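Local coordinates for concanavalin B (Canavalia ensiformis, PDB 6CAF), which may act as a carbohydrate-binding protein of jack bean seed and belongs to the chitinase-like members of glycosyl hydrolase family 18, at residues 262-270 and 300-308. Sequence-based numbering, arbitrary orientation.
Sequences GYIPPSALI and YSTNIIRYL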
# COMPACT_ATOMS: atom_id res chain seq x y z
N GLY A 262 15.63 -3.39 -8.85
CA GLY A 262 14.25 -3.42 -9.24
C GLY A 262 13.71 -2.14 -9.83
O GLY A 262 12.59 -2.11 -10.29
N TYR A 263 14.47 -1.05 -9.81
CA TYR A 263 13.98 0.16 -10.43
C TYR A 263 13.74 -0.03 -11.92
O TYR A 263 14.59 -0.57 -12.64
CB TYR A 263 14.98 1.32 -10.20
CG TYR A 263 14.60 2.61 -10.89
CD1 TYR A 263 13.60 3.41 -10.38
CD2 TYR A 263 15.18 2.99 -12.08
CE1 TYR A 263 13.23 4.57 -11.01
CE2 TYR A 263 14.81 4.14 -12.73
CZ TYR A 263 13.84 4.94 -12.17
OH TYR A 263 13.45 6.10 -12.81
N ILE A 264 12.59 0.45 -12.38
CA ILE A 264 12.22 0.36 -13.77
C ILE A 264 12.04 1.77 -14.31
O ILE A 264 11.14 2.50 -13.92
CB ILE A 264 10.89 -0.43 -13.99
CG1 ILE A 264 10.85 -1.72 -13.20
CG2 ILE A 264 10.72 -0.67 -15.48
CD1 ILE A 264 9.65 -2.58 -13.44
N PRO A 265 12.90 2.20 -15.22
CA PRO A 265 12.67 3.51 -15.79
C PRO A 265 11.29 3.63 -16.39
O PRO A 265 10.79 2.67 -16.98
CB PRO A 265 13.74 3.62 -16.86
CG PRO A 265 14.84 2.71 -16.41
CD PRO A 265 14.11 1.56 -15.76
N PRO A 266 10.65 4.81 -16.22
CA PRO A 266 9.28 4.92 -16.73
C PRO A 266 9.10 4.50 -18.18
O PRO A 266 8.10 3.82 -18.50
CB PRO A 266 8.95 6.40 -16.52
CG PRO A 266 9.72 6.75 -15.29
CD PRO A 266 11.01 5.97 -15.38
N SER A 267 10.02 4.87 -19.07
CA SER A 267 9.83 4.48 -20.47
C SER A 267 9.88 2.95 -20.64
O SER A 267 9.18 2.36 -21.48
CB SER A 267 10.88 5.14 -21.35
OG SER A 267 12.17 4.63 -21.06
N ALA A 268 10.72 2.30 -19.82
CA ALA A 268 10.81 0.83 -19.86
C ALA A 268 9.55 0.20 -19.27
O ALA A 268 9.07 -0.83 -19.75
CB ALA A 268 12.02 0.34 -19.12
N LEU A 269 9.02 0.80 -18.22
CA LEU A 269 7.80 0.25 -17.62
C LEU A 269 6.69 0.25 -18.67
O LEU A 269 6.00 -0.76 -18.90
CB LEU A 269 7.40 1.07 -16.40
CG LEU A 269 6.13 0.59 -15.70
CD1 LEU A 269 6.29 -0.81 -15.18
CD2 LEU A 269 5.72 1.53 -14.58
N ILE A 270 6.51 1.38 -19.34
CA ILE A 270 5.43 1.54 -20.30
C ILE A 270 5.64 0.71 -21.56
O ILE A 270 4.72 0.09 -22.07
CB ILE A 270 5.29 3.00 -20.68
CG1 ILE A 270 4.79 3.79 -19.47
CG2 ILE A 270 4.39 3.19 -21.90
CD1 ILE A 270 3.38 3.44 -19.06
N TYR A 300 8.63 10.42 -11.45
CA TYR A 300 8.21 9.12 -11.96
C TYR A 300 6.73 9.09 -12.36
O TYR A 300 6.38 8.81 -13.51
CB TYR A 300 8.54 8.04 -10.92
CG TYR A 300 8.56 6.63 -11.47
CD1 TYR A 300 7.40 5.97 -11.82
CD2 TYR A 300 9.73 5.99 -11.64
CE1 TYR A 300 7.46 4.67 -12.34
CE2 TYR A 300 9.79 4.70 -12.14
CZ TYR A 300 8.66 4.05 -12.49
OH TYR A 300 8.74 2.76 -12.97
N SER A 301 5.83 9.37 -11.42
CA SER A 301 4.43 9.29 -11.75
C SER A 301 4.02 10.34 -12.78
O SER A 301 3.16 10.07 -13.61
CB SER A 301 3.54 9.38 -10.51
OG SER A 301 3.73 10.59 -9.79
N THR A 302 4.63 11.52 -12.73
CA THR A 302 4.32 12.52 -13.72
C THR A 302 4.59 12.00 -15.13
O THR A 302 3.80 12.21 -16.07
CB THR A 302 5.10 13.79 -13.40
OG1 THR A 302 4.54 14.34 -12.20
CG2 THR A 302 4.96 14.80 -14.51
N ASN A 303 5.73 11.33 -15.29
CA ASN A 303 6.09 10.80 -16.59
C ASN A 303 5.28 9.66 -17.09
O ASN A 303 4.86 9.54 -18.22
CB ASN A 303 7.56 10.46 -16.62
CG ASN A 303 8.40 11.69 -16.74
OD1 ASN A 303 8.11 12.57 -17.55
ND2 ASN A 303 9.42 11.78 -15.95
N ILE A 304 4.89 8.85 -16.10
CA ILE A 304 3.99 7.72 -16.37
C ILE A 304 2.65 8.24 -16.92
O ILE A 304 2.12 7.78 -17.92
CB ILE A 304 3.69 6.84 -15.15
CG1 ILE A 304 4.90 6.02 -14.75
CG2 ILE A 304 2.52 5.89 -15.38
CD1 ILE A 304 5.43 5.12 -15.83
N ILE A 305 2.09 9.21 -16.21
CA ILE A 305 0.82 9.77 -16.61
C ILE A 305 0.91 10.40 -18.00
O ILE A 305 -0.00 10.25 -18.80
CB ILE A 305 0.38 10.78 -15.55
CG1 ILE A 305 -0.01 10.01 -14.31
CG2 ILE A 305 -0.78 11.62 -16.05
CD1 ILE A 305 -0.09 10.89 -13.12
N ARG A 306 2.01 11.06 -18.30
CA ARG A 306 2.18 11.65 -19.62
C ARG A 306 2.12 10.61 -20.73
O ARG A 306 1.51 10.82 -21.78
CB ARG A 306 3.48 12.46 -19.66
CG ARG A 306 3.75 13.05 -21.02
CD ARG A 306 4.67 14.24 -20.98
NE ARG A 306 5.29 14.40 -22.29
CZ ARG A 306 6.59 14.25 -22.53
NH1 ARG A 306 7.02 14.37 -23.77
NH2 ARG A 306 7.44 13.98 -21.54
N TYR A 307 2.74 9.48 -20.51
CA TYR A 307 2.77 8.49 -21.56
C TYR A 307 1.50 7.66 -21.65
O TYR A 307 0.68 7.82 -22.55
CB TYR A 307 4.07 7.70 -21.46
CG TYR A 307 5.13 8.67 -21.88
CD1 TYR A 307 5.15 9.16 -23.19
CD2 TYR A 307 5.95 9.28 -20.96
CE1 TYR A 307 6.04 10.13 -23.57
CE2 TYR A 307 6.83 10.27 -21.32
CZ TYR A 307 6.88 10.68 -22.64
OH TYR A 307 7.77 11.65 -23.03
N LEU A 308 1.34 6.79 -20.70
CA LEU A 308 0.16 5.93 -20.68
C LEU A 308 -1.10 6.78 -20.77
O LEU A 308 -2.07 6.39 -21.44
CB LEU A 308 0.15 5.04 -19.44
CG LEU A 308 0.17 5.66 -18.04
CD1 LEU A 308 -1.19 6.17 -17.59
CD2 LEU A 308 0.69 4.62 -17.06
O HOH W 1 10.49 1.47 -10.72
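Residues 266-270, the start of helix 266-273, and helix 300-308 run at 41° to each other with axes 9.7 Å apart at closest, and the backbones come nearest at Pro266 and Ile304, CA to CA 6.0 Å. Both are outer helices of the TIM barrel of family 18. The first follows strand 247-252, and the second comes after strand 284-290 and packs next to strand 31-36, where the barrel closes.

Tyr300 joins its helix to the loop before helix 266-273. Its CG is anti to the backbone N (chi1 -162°), which carries the ring toward the loop 263-265. Pro266 CG lies over the centre of one ring face, 3.8 Å from the centroid, in a CH-pi contact. Tyr263 CE1 comes to the rim of the Tyr300 ring, 3.6 Å from CE2, and the two rings meet obliquely. Leu251 of strand 247-252 and Leu289 of strand 284-290 also touch Tyr300.

Farther along, Ile304 CD1 sits among three side chains. It is 3.8 Å from Pro266 CB and equally near Leu269 CD2, and Ile270 CG1 lies just beyond. Ile32 of strand 31-36 also packs on Ile304. Tyr307 CB touches Ile270 more loosely.

The polar part is small. Water 1 accepts from Ile264 N at 2.9 Å and donates to Tyr300 OH. The phenol OH in turn donates a hydrogen bond to Ile264 O. A phenylalanine here would probably leave the carbonyl of Ile264 without this donor and the water without its acceptor. The bond from Tyr300 OH to Ile264 O is 2.6 Å long and lies in the carbonyl plane, with a C=O...OH angle of 149°.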